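PDB 1VPQ: DUF72 domain-containing protein from Thermotoga maritima, which is of unknown function but belongs to the DUF72 family, whose members are grouped with the TIM-barrel proteins. Local coordinates for residues Thr90-Leu93 and Trp94-Lys98; Tyr140-Lys143 and Leu144-Ser147; Trp161-Glu164 and Glu165-Glu168; Asn251-Lys255 and Gly256-Ile260. All blocks are in the same frame, centred on the assembly; numbering follows the deposited sequence.

Contact 1: residues Thr90-Leu93 and Trp94-Lys98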
loop_
_atom_site.group_PDB
_atom_site.type_symbol
_atom_site.label_atom_id
_atom_site.label_comp_id
_atom_site.label_asym_id
_atom_site.label_seq_id
_atom_site.Cartn_x
_atom_site.Cartn_y
_atom_site.Cartn_z
ATOM N N THR A 90 -7.486 2.441 -11.531
ATOM C CA THR A 90 -6.230 3.190 -11.421
ATOM C C THR A 90 -5.389 3.328 -12.713
ATOM O O THR A 90 -4.611 4.280 -12.831
ATOM C CB THR A 90 -5.360 2.591 -10.316
ATOM O OG1 THR A 90 -5.274 1.170 -10.493
ATOM C CG2 THR A 90 -5.971 2.902 -8.957
ATOM N N HIS A 91 -5.541 2.410 -13.665
ATOM C CA HIS A 91 -4.661 2.365 -14.849
ATOM C C HIS A 91 -5.353 2.501 -16.216
ATOM O O HIS A 91 -4.668 2.571 -17.235
ATOM C CB HIS A 91 -3.865 1.046 -14.857
ATOM C CG HIS A 91 -2.820 0.960 -13.790
ATOM N ND1 HIS A 91 -3.129 0.871 -12.448
ATOM C CD2 HIS A 91 -1.469 0.953 -13.866
ATOM C CE1 HIS A 91 -2.012 0.826 -11.744
ATOM N NE2 HIS A 91 -0.991 0.871 -12.581
ATOM N N VAL A 92 -6.683 2.507 -16.260
ATOM C CA VAL A 92 -7.392 2.348 -17.540
ATOM C C VAL A 92 -8.484 3.398 -17.771
ATOM O O VAL A 92 -8.381 4.196 -18.690
ATOM C CB VAL A 92 -8.012 0.930 -17.669
ATOM C CG1 VAL A 92 -8.655 0.737 -19.036
ATOM C CG2 VAL A 92 -6.964 -0.145 -17.441
ATOM N N LEU A 93 -9.519 3.390 -16.936
ATOM C CA LEU A 93 -10.745 4.149 -17.209
ATOM C C LEU A 93 -10.505 5.641 -17.403
ATOM O O LEU A 93 -11.156 6.268 -18.228
ATOM C CB LEU A 93 -11.768 3.958 -16.084
ATOM C CG LEU A 93 -12.340 2.549 -15.905
ATOM C CD1 LEU A 93 -13.141 2.486 -14.622
ATOM C CD2 LEU A 93 -13.194 2.128 -17.098
ATOM N N TRP A 94 -9.578 6.209 -16.645
ATOM C CA TRP A 94 -9.275 7.638 -16.758
ATOM C C TRP A 94 -8.659 8.004 -18.119
ATOM O O TRP A 94 -8.804 9.138 -18.583
ATOM C CB TRP A 94 -8.372 8.094 -15.605
ATOM C CG TRP A 94 -7.055 7.410 -15.556
ATOM C CD1 TRP A 94 -6.730 6.307 -14.819
ATOM C CD2 TRP A 94 -5.874 7.772 -16.279
ATOM N NE1 TRP A 94 -5.418 5.970 -15.033
ATOM C CE2 TRP A 94 -4.871 6.853 -15.926
ATOM C CE3 TRP A 94 -5.563 8.796 -17.180
ATOM C CZ2 TRP A 94 -3.582 6.917 -16.450
ATOM C CZ3 TRP A 94 -4.280 8.859 -17.696
ATOM C CH2 TRP A 94 -3.308 7.928 -17.331
ATOM N N LYS A 95 -7.962 7.042 -18.737
ATOM C CA LYS A 95 -7.424 7.193 -20.093
ATOM C C LYS A 95 -8.546 7.192 -21.130
ATOM O O LYS A 95 -8.395 7.759 -22.210
ATOM C CB LYS A 95 -6.447 6.058 -20.447
ATOM C CG LYS A 95 -5.191 5.931 -19.584
ATOM C CD LYS A 95 -4.223 4.934 -20.233
ATOM C CE LYS A 95 -2.920 4.762 -19.459
ATOM N NZ LYS A 95 -2.897 3.515 -18.656
ATOM N N GLU A 96 -9.655 6.537 -20.796
ATOM C CA GLU A 96 -10.775 6.335 -21.720
ATOM C C GLU A 96 -11.970 7.259 -21.456
ATOM O O GLU A 96 -12.971 7.192 -22.164
ATOM C CB GLU A 96 -11.229 4.878 -21.644
ATOM C CG GLU A 96 -10.082 3.899 -21.738
ATOM C CD GLU A 96 -10.514 2.455 -21.654
ATOM O OE1 GLU A 96 -11.464 2.155 -20.895
ATOM O OE2 GLU A 96 -9.883 1.622 -22.340
ATOM N N GLY A 97 -11.860 8.110 -20.435
ATOM C CA GLY A 97 -12.934 9.037 -20.063
ATOM C C GLY A 97 -14.167 8.343 -19.515
ATOM O O GLY A 97 -15.300 8.745 -19.798
ATOM N N LYS A 98 -13.944 7.306 -18.713
ATOM C CA LYS A 98 -15.029 6.478 -18.192
ATOM C C LYS A 98 -15.181 6.636 -16.683
ATOM O O LYS A 98 -14.233 6.993 -15.989
ATOM C CB LYS A 98 -14.803 5.015 -18.574
ATOM C CG LYS A 98 -15.237 4.685 -20.000
ATOM C CD LYS A 98 -14.696 3.336 -20.461
ATOM C CE LYS A 98 -15.586 2.682 -21.509
ATOM N NZ LYS A 98 -16.040 3.622 -22.568
#
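Trp94 reaches back along the chain to Thr90. Its CB packs on the ring of Tyr140. From there CG takes the position between the backbone N and the carbonyl carbon (chi1 61°), which swings the indole back over the preceding turn. CD1 comes to 3.5 Å from Thr90 O, and NE1 gives that oxygen a hydrogen bond of 2.9 Å. The bond is bent, 143° at the hydrogen, and the donor stands well above the carbonyl plane. One face of the indole carries Lys95 CG near its rim, while Phe131 and Tyr140 meet the ring edge-to-face. The segment belongs to a kinked pair of short helices, 87-91 and 93-96, with Val92 leaving helical geometry at the joint, on the periphery of the parallel-stranded barrel. A leucine in place of Trp94 would probably leave Thr90 O without this donor and Lys95 CG without the flat surface beneath it. Past the kink, Lys95 N binds Val92 O at 2.9 Å. Leu93 O accepts from Glu96 N and, more directly, from Lys98 N (3.0 Å, 167°), the two donors arriving from opposite faces of its plane. The side chains of Leu93 and Lys98 cross at about a right angle, CD2 of Leu93 lying 3.6 Å from CB of Lys98.

Contact 2: residues Tyr140-Lys143 and Leu144-Ser147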
loop_
_atom_site.group_PDB
_atom_site.type_symbol
_atom_site.label_atom_id
_atom_site.label_comp_id
_atom_site.label_asym_id
_atom_site.label_seq_id
_atom_site.Cartn_x
_atom_site.Cartn_y
_atom_site.Cartn_z
ATOM N N TYR A 140 -11.630 13.069 -12.573
ATOM C CA TYR A 140 -11.687 11.615 -12.434
ATOM C C TYR A 140 -11.592 11.182 -10.968
ATOM O O TYR A 140 -12.295 10.266 -10.544
ATOM C CB TYR A 140 -10.596 10.925 -13.269
ATOM C CG TYR A 140 -10.658 9.430 -13.156
ATOM C CD1 TYR A 140 -11.495 8.694 -13.977
ATOM C CD2 TYR A 140 -9.915 8.749 -12.193
ATOM C CE1 TYR A 140 -11.581 7.309 -13.860
ATOM C CE2 TYR A 140 -9.993 7.366 -12.070
ATOM C CZ TYR A 140 -10.824 6.651 -12.912
ATOM O OH TYR A 140 -10.919 5.277 -12.810
ATOM N N LEU A 141 -10.723 11.836 -10.203
ATOM C CA LEU A 141 -10.586 11.539 -8.779
ATOM C C LEU A 141 -11.886 11.856 -8.018
ATOM O O LEU A 141 -12.239 11.161 -7.062
ATOM C CB LEU A 141 -9.393 12.295 -8.164
ATOM C CG LEU A 141 -7.959 11.859 -8.548
ATOM C CD1 LEU A 141 -6.925 12.757 -7.888
ATOM C CD2 LEU A 141 -7.673 10.404 -8.207
ATOM N N GLU A 142 -12.596 12.898 -8.440
ATOM C CA GLU A 142 -13.924 13.190 -7.888
ATOM C C GLU A 142 -14.937 12.075 -8.213
ATOM O O GLU A 142 -15.786 11.751 -7.385
ATOM C CB GLU A 142 -14.426 14.552 -8.384
ATOM C CG GLU A 142 -15.907 14.834 -8.157
ATOM C CD GLU A 142 -16.304 14.847 -6.697
ATOM O OE1 GLU A 142 -15.433 14.649 -5.832
ATOM O OE2 GLU A 142 -17.497 15.067 -6.413
ATOM N N LYS A 143 -14.842 11.487 -9.403
ATOM C CA LYS A 143 -15.735 10.385 -9.776
ATOM C C LYS A 143 -15.463 9.144 -8.928
ATOM O O LYS A 143 -16.394 8.457 -8.495
ATOM C CB LYS A 143 -15.640 10.077 -11.275
ATOM C CG LYS A 143 -16.166 11.223 -12.149
ATOM C CD LYS A 143 -15.949 10.961 -13.628
ATOM C CE LYS A 143 -16.613 12.027 -14.493
ATOM N NZ LYS A 143 -16.575 11.659 -15.948
ATOM N N LEU A 144 -14.184 8.890 -8.673
ATOM C CA LEU A 144 -13.751 7.801 -7.792
ATOM C C LEU A 144 -14.230 7.972 -6.349
ATOM O O LEU A 144 -14.698 7.027 -5.720
ATOM C CB LEU A 144 -12.228 7.694 -7.797
ATOM C CG LEU A 144 -11.616 6.671 -6.837
ATOM C CD1 LEU A 144 -12.142 5.266 -7.123
ATOM C CD2 LEU A 144 -10.115 6.714 -6.958
ATOM N N ARG A 145 -14.084 9.180 -5.826
ATOM C CA ARG A 145 -14.517 9.479 -4.474
ATOM C C ARG A 145 -16.013 9.164 -4.308
ATOM O O ARG A 145 -16.407 8.417 -3.410
ATOM C CB ARG A 145 -14.225 10.949 -4.143
ATOM C CG ARG A 145 -14.892 11.464 -2.868
ATOM C CD ARG A 145 -14.175 10.987 -1.626
ATOM N NE ARG A 145 -14.499 9.619 -1.246
ATOM C CZ ARG A 145 -13.916 8.966 -0.245
ATOM N NH1 ARG A 145 -12.971 9.552 0.486
ATOM N NH2 ARG A 145 -14.273 7.723 0.032
ATOM N N GLU A 146 -16.840 9.718 -5.182
ATOM C CA GLU A 146 -18.282 9.468 -5.101
ATOM C C GLU A 146 -18.736 8.029 -5.452
ATOM O O GLU A 146 -19.841 7.638 -5.089
ATOM C CB GLU A 146 -19.062 10.525 -5.890
ATOM C CG GLU A 146 -18.805 10.588 -7.388
ATOM C CD GLU A 146 -19.297 11.903 -8.007
ATOM O OE1 GLU A 146 -19.237 12.953 -7.331
ATOM O OE2 GLU A 146 -19.749 11.887 -9.171
ATOM N N SER A 147 -17.881 7.240 -6.108
ATOM C CA SER A 147 -18.180 5.826 -6.373
ATOM C C SER A 147 -17.943 4.906 -5.172
ATOM O O SER A 147 -18.449 3.786 -5.143
ATOM C CB SER A 147 -17.343 5.311 -7.550
ATOM O OG SER A 147 -16.012 5.024 -7.169
#
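Leu144 N binds Tyr140 O at 3.0 Å (160° at the hydrogen), and Arg145 N binds Leu141 O at the same 3.0 Å, the pattern of a regular alpha helix. Glu146 N continues it to Glu142 O (3.2 Å). At Ser147 the pattern weakens: its N makes one weak bond to Lys143 O and another to Leu144 O. The serine hydroxyl turns back on its own helix, OG donating to Leu144 O at 2.8 Å, because OG lies between the backbone N and the carbonyl carbon (chi1 78°). One turn apart on the outer side, Glu142 and Glu146 cross at about a right angle. Glu142 is bent at chi2, and its OE2 lies just 2.9 Å from Glu146 OE1, the carboxylate planes 71° apart; like charges this close would probably repel. Glu142 CG and CD also lie against Glu146 OE1, CD at 3.5 Å, while Glu146 CG rests on the backbone Glu142 O. With an alanine in place of Glu142, Glu146 OE1 would probably lose the CG and CD it now lies against, and a gap would open beside His173. The end of Arg145 leads away from 140-143, its guanidinium bound to the carbonyls of Tyr148, Tyr150 and His173. Helix 135-147 is the crossover of the beta-alpha-beta unit between strands 120-126 and 152-155: Leu144 packs on Leu152 and on Met104 of helix 101-116, and Leu141 on Phe169 of helix 164-173.

Contact 3: residues Trp161-Glu164 and Glu165-Glu168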
loop_
_atom_site.group_PDB
_atom_site.type_symbol
_atom_site.label_atom_id
_atom_site.label_comp_id
_atom_site.label_asym_id
_atom_site.label_seq_id
_atom_site.Cartn_x
_atom_site.Cartn_y
_atom_site.Cartn_z
ATOM N N TRP A 161 1.965 16.127 -9.822
ATOM C CA TRP A 161 0.972 16.108 -8.755
ATOM C C TRP A 161 1.407 16.784 -7.447
ATOM O O TRP A 161 0.561 17.066 -6.599
ATOM C CB TRP A 161 0.557 14.661 -8.457
ATOM C CG TRP A 161 -0.320 14.039 -9.506
ATOM C CD1 TRP A 161 0.053 13.133 -10.456
ATOM C CD2 TRP A 161 -1.725 14.258 -9.694
ATOM N NE1 TRP A 161 -1.023 12.789 -11.226
ATOM C CE2 TRP A 161 -2.127 13.467 -10.785
ATOM C CE3 TRP A 161 -2.681 15.061 -9.051
ATOM C CZ2 TRP A 161 -3.440 13.445 -11.249
ATOM C CZ3 TRP A 161 -3.988 15.037 -9.512
ATOM C CH2 TRP A 161 -4.355 14.232 -10.602
ATOM N N ASP A 162 2.705 17.026 -7.260
ATOM C CA ASP A 162 3.191 17.600 -5.987
ATOM C C ASP A 162 3.016 19.117 -5.938
ATOM O O ASP A 162 3.995 19.870 -5.962
ATOM C CB ASP A 162 4.656 17.223 -5.698
ATOM C CG ASP A 162 5.173 17.848 -4.397
ATOM O OD1 ASP A 162 4.441 17.809 -3.395
ATOM O OD2 ASP A 162 6.298 18.397 -4.377
ATOM N N ARG A 163 1.760 19.547 -5.848
ATOM C CA ARG A 163 1.410 20.963 -5.850
ATOM C C ARG A 163 0.245 21.185 -4.886
ATOM O O ARG A 163 -0.465 20.248 -4.546
ATOM C CB ARG A 163 1.055 21.433 -7.271
ATOM C CG ARG A 163 -0.001 20.587 -7.973
ATOM C CD ARG A 163 -0.204 21.007 -9.420
ATOM N NE ARG A 163 -0.682 22.382 -9.546
ATOM C CZ ARG A 163 -0.762 23.067 -10.688
ATOM N NH1 ARG A 163 -0.403 22.522 -11.844
ATOM N NH2 ARG A 163 -1.210 24.317 -10.671
ATOM N N GLU A 164 0.054 22.420 -4.445
ATOM C CA GLU A 164 -0.878 22.685 -3.350
ATOM C C GLU A 164 -2.304 22.256 -3.669
ATOM O O GLU A 164 -2.990 21.694 -2.826
ATOM C CB GLU A 164 -0.854 24.164 -2.951
ATOM C CG GLU A 164 -1.589 24.465 -1.638
ATOM C CD GLU A 164 -1.198 23.523 -0.485
ATOM O OE1 GLU A 164 0.009 23.206 -0.327
ATOM O OE2 GLU A 164 -2.107 23.096 0.263
ATOM N N GLU A 165 -2.735 22.523 -4.893
ATOM C CA GLU A 165 -4.082 22.179 -5.346
ATOM C C GLU A 165 -4.422 20.710 -5.082
ATOM O O GLU A 165 -5.569 20.380 -4.771
ATOM C CB GLU A 165 -4.223 22.485 -6.846
ATOM C CG GLU A 165 -4.355 23.984 -7.186
ATOM C CD GLU A 165 -3.054 24.644 -7.646
ATOM O OE1 GLU A 165 -1.953 24.322 -7.130
ATOM O OE2 GLU A 165 -3.151 25.518 -8.535
ATOM N N THR A 166 -3.421 19.835 -5.213
ATOM C CA THR A 166 -3.618 18.397 -5.023
ATOM C C THR A 166 -3.962 18.042 -3.577
ATOM O O THR A 166 -4.844 17.229 -3.340
ATOM C CB THR A 166 -2.389 17.592 -5.466
ATOM O OG1 THR A 166 -2.171 17.791 -6.870
ATOM C CG2 THR A 166 -2.587 16.119 -5.200
ATOM N N TYR A 167 -3.276 18.666 -2.626
ATOM C CA TYR A 167 -3.514 18.417 -1.204
ATOM C C TYR A 167 -4.821 19.048 -0.734
ATOM O O TYR A 167 -5.514 18.483 0.100
ATOM C CB TYR A 167 -2.335 18.926 -0.369
ATOM C CG TYR A 167 -1.078 18.209 -0.725
ATOM C CD1 TYR A 167 -0.772 16.985 -0.142
ATOM C CD2 TYR A 167 -0.229 18.707 -1.702
ATOM C CE1 TYR A 167 0.364 16.284 -0.499
ATOM C CE2 TYR A 167 0.914 18.016 -2.072
ATOM C CZ TYR A 167 1.210 16.807 -1.463
ATOM O OH TYR A 167 2.349 16.121 -1.815
ATOM N N GLU A 168 -5.140 20.224 -1.267
ATOM C CA GLU A 168 -6.429 20.868 -1.027
ATOM C C GLU A 168 -7.576 19.996 -1.533
ATOM O O GLU A 168 -8.602 19.861 -0.868
ATOM C CB GLU A 168 -6.477 22.254 -1.690
ATOM C CG GLU A 168 -5.536 23.260 -1.025
ATOM C CD GLU A 168 -5.671 24.687 -1.555
ATOM O OE1 GLU A 168 -5.982 24.857 -2.755
ATOM O OE2 GLU A 168 -5.448 25.644 -0.769
#
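The loop leading from strand 152-155 of the barrel into helix 164-173 folds back on the helix's first turn, with Asp162 at the centre of an inverse gamma turn. Trp161 O takes two bonds from the same face of its plane: Arg163 N closes the gamma turn, and Thr166 OG1 donates at 2.8 Å from the helix. The threonine hydroxyl also lies at the edge of the Trp161 indole, near CE3. Thr166 N in turn binds Arg163 O at 3.1 Å. The indole itself is fixed from outside, its NE1 bound to Phe131 O and its ring stacked on Phe156. At the surface Arg163 and Glu165 form a salt bridge, NH2 to OE2 at 3.1 Å with a weak companion bond from NE to OE1; the guanidinium and carboxylate planes are turned 77° apart, and Phe133 makes a cation-pi contact with the arginine. Glu168 N binds Glu164 O at 3.0 Å in the first full helical turn. Asp162 CG lies anti to the backbone N (chi1 178°), which takes OD1 to the phenol of Tyr167; the OH donates to its anti side at 3.1 Å, carboxylate and ring nearly perpendicular.

Contact 4: residues Asn251-Lys255 and Gly256-Ile260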
loop_
_atom_site.group_PDB
_atom_site.type_symbol
_atom_site.label_atom_id
_atom_site.label_comp_id
_atom_site.label_asym_id
_atom_site.label_seq_id
_atom_site.Cartn_x
_atom_site.Cartn_y
_atom_site.Cartn_z
ATOM N N ASN A 251 7.555 -2.277 0.092
ATOM C CA ASN A 251 7.199 -2.820 -1.206
ATOM C C ASN A 251 8.395 -3.371 -1.970
ATOM O O ASN A 251 8.238 -3.903 -3.069
ATOM C CB ASN A 251 6.519 -1.716 -2.034
ATOM C CG ASN A 251 5.644 -2.267 -3.138
ATOM O OD1 ASN A 251 5.044 -3.336 -3.003
ATOM N ND2 ASN A 251 5.562 -1.538 -4.240
ATOM N N ASN A 252 9.584 -3.216 -1.395
ATOM C CA ASN A 252 10.826 -3.701 -2.001
ATOM C C ASN A 252 10.983 -5.186 -1.748
ATOM O O ASN A 252 11.943 -5.618 -1.127
ATOM C CB ASN A 252 12.039 -2.920 -1.478
ATOM C CG ASN A 252 12.151 -2.930 0.043
ATOM O OD1 ASN A 252 11.162 -2.765 0.752
ATOM N ND2 ASN A 252 13.368 -3.096 0.546
ATOM N N CYS A 253 10.029 -5.963 -2.255
ATOM C CA CYS A 253 9.823 -7.358 -1.830
ATOM C C CYS A 253 10.749 -8.367 -2.502
ATOM O O CYS A 253 10.740 -9.546 -2.150
ATOM C CB CYS A 253 8.354 -7.767 -2.052
ATOM S SG CYS A 253 7.152 -6.991 -0.889
ATOM N N TYR A 254 11.549 -7.904 -3.456
ATOM C CA TYR A 254 12.505 -8.776 -4.157
ATOM C C TYR A 254 13.453 -9.442 -3.154
ATOM O O TYR A 254 14.197 -8.758 -2.441
ATOM C CB TYR A 254 13.301 -7.965 -5.182
ATOM C CG TYR A 254 14.270 -8.756 -6.038
ATOM C CD1 TYR A 254 13.839 -9.424 -7.181
ATOM C CD2 TYR A 254 15.625 -8.800 -5.726
ATOM C CE1 TYR A 254 14.744 -10.147 -7.989
ATOM C CE2 TYR A 254 16.533 -9.514 -6.521
ATOM C CZ TYR A 254 16.083 -10.183 -7.650
ATOM O OH TYR A 254 16.975 -10.883 -8.436
ATOM N N LYS A 255 13.388 -10.772 -3.091
ATOM C CA LYS A 255 14.238 -11.588 -2.208
ATOM C C LYS A 255 14.122 -11.236 -0.710
ATOM O O LYS A 255 15.100 -11.321 0.040
ATOM C CB LYS A 255 15.696 -11.542 -2.679
ATOM C CG LYS A 255 15.916 -12.218 -4.028
ATOM C CD LYS A 255 17.375 -12.107 -4.454
ATOM C CE LYS A 255 17.673 -12.840 -5.766
ATOM N NZ LYS A 255 18.567 -14.003 -5.565
ATOM N N GLY A 256 12.920 -10.858 -0.285
ATOM C CA GLY A 256 12.624 -10.686 1.138
ATOM C C GLY A 256 13.152 -9.406 1.760
ATOM O O GLY A 256 13.076 -9.231 2.975
ATOM N N GLN A 257 13.664 -8.504 0.926
ATOM C CA GLN A 257 14.241 -7.254 1.390
ATOM C C GLN A 257 13.202 -6.423 2.133
ATOM O O GLN A 257 13.504 -5.843 3.174
ATOM C CB GLN A 257 14.868 -6.489 0.216
ATOM C CG GLN A 257 16.216 -7.093 -0.184
ATOM C CD GLN A 257 16.728 -6.665 -1.546
ATOM O OE1 GLN A 257 15.980 -6.609 -2.521
ATOM N NE2 GLN A 257 18.031 -6.395 -1.624
ATOM N N ALA A 258 11.979 -6.399 1.608
ATOM C CA ALA A 258 10.860 -5.698 2.241
ATOM C C ALA A 258 10.578 -6.213 3.650
ATOM O O ALA A 258 10.364 -5.431 4.574
ATOM C CB ALA A 258 9.611 -5.823 1.389
ATOM N N ALA A 259 10.569 -7.536 3.799
ATOM C CA ALA A 259 10.337 -8.178 5.091
ATOM C C ALA A 259 11.459 -7.842 6.079
ATOM O O ALA A 259 11.181 -7.491 7.226
ATOM C CB ALA A 259 10.192 -9.670 4.915
ATOM N N ILE A 260 12.713 -7.932 5.625
ATOM C CA ILE A 260 13.878 -7.531 6.432
ATOM C C ILE A 260 13.718 -6.102 6.937
ATOM O O ILE A 260 13.757 -5.857 8.146
ATOM C CB ILE A 260 15.220 -7.682 5.646
ATOM C CG1 ILE A 260 15.553 -9.163 5.454
ATOM C CG2 ILE A 260 16.385 -7.005 6.384
ATOM C CD1 ILE A 260 16.702 -9.443 4.493
#
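Asn252 and Ala258 meet where the loop after strand 245-250 turns into the last helix of the barrel, with Asn252 at the centre of an inverse gamma turn and Gly256 at the N-cap position. Asn252 O lies 2.8 Å from Ala258 N, a weak bond because its angle is only 116°. The firmer backbone link is Gly256 N to Cys253 O, 3.2 Å and 158°. That carbonyl also accepts from Trp26 NE1, and Lys255 N is taken by Asp25 OD2. Gln257 N makes a long, weak bond to Tyr254 O. Asn252 CG sits between its backbone N and carbonyl carbon (chi1 55°), bringing the amide over the start of the helix. Its ND2 is satisfied by Tyr222 O and Asn261 OD1, whereas OD1, buried 3.5 Å from Ala258 CB, has no polar partner in the model. Cys253 SG packs against the same methyl, also at 3.5 Å. Asn251 ND2 bonds His205 ND1, with a bound sulfate nearby. The first amides of the helix are thus met by loop carbonyls, largely through weak bonds, and burying Asn252 OD1 without a partner probably carries a cost.

In the fold
From the N terminus, contact 1 comes first, turning the chain between the short helices 87-91 and 93-96 after strand 80-84. Contact 2 follows within helix 135-147, between strands 120-126 and 152-155, and contact 3 closes the turn into helix 164-173. Contact 4 does the same at the start of helix 257-270, after strand 245-250. All four are local and lie in series, so none nests in or crosses another. Tyr140 packs on Leu93, Trp94 and Lys98, joining contacts 1 and 2, and Leu141 meets Trp161, joining 2 and 3. Contact 4 stands apart, its centre about 32 Å from that of contact 2, on the opposite side of the chain's centre.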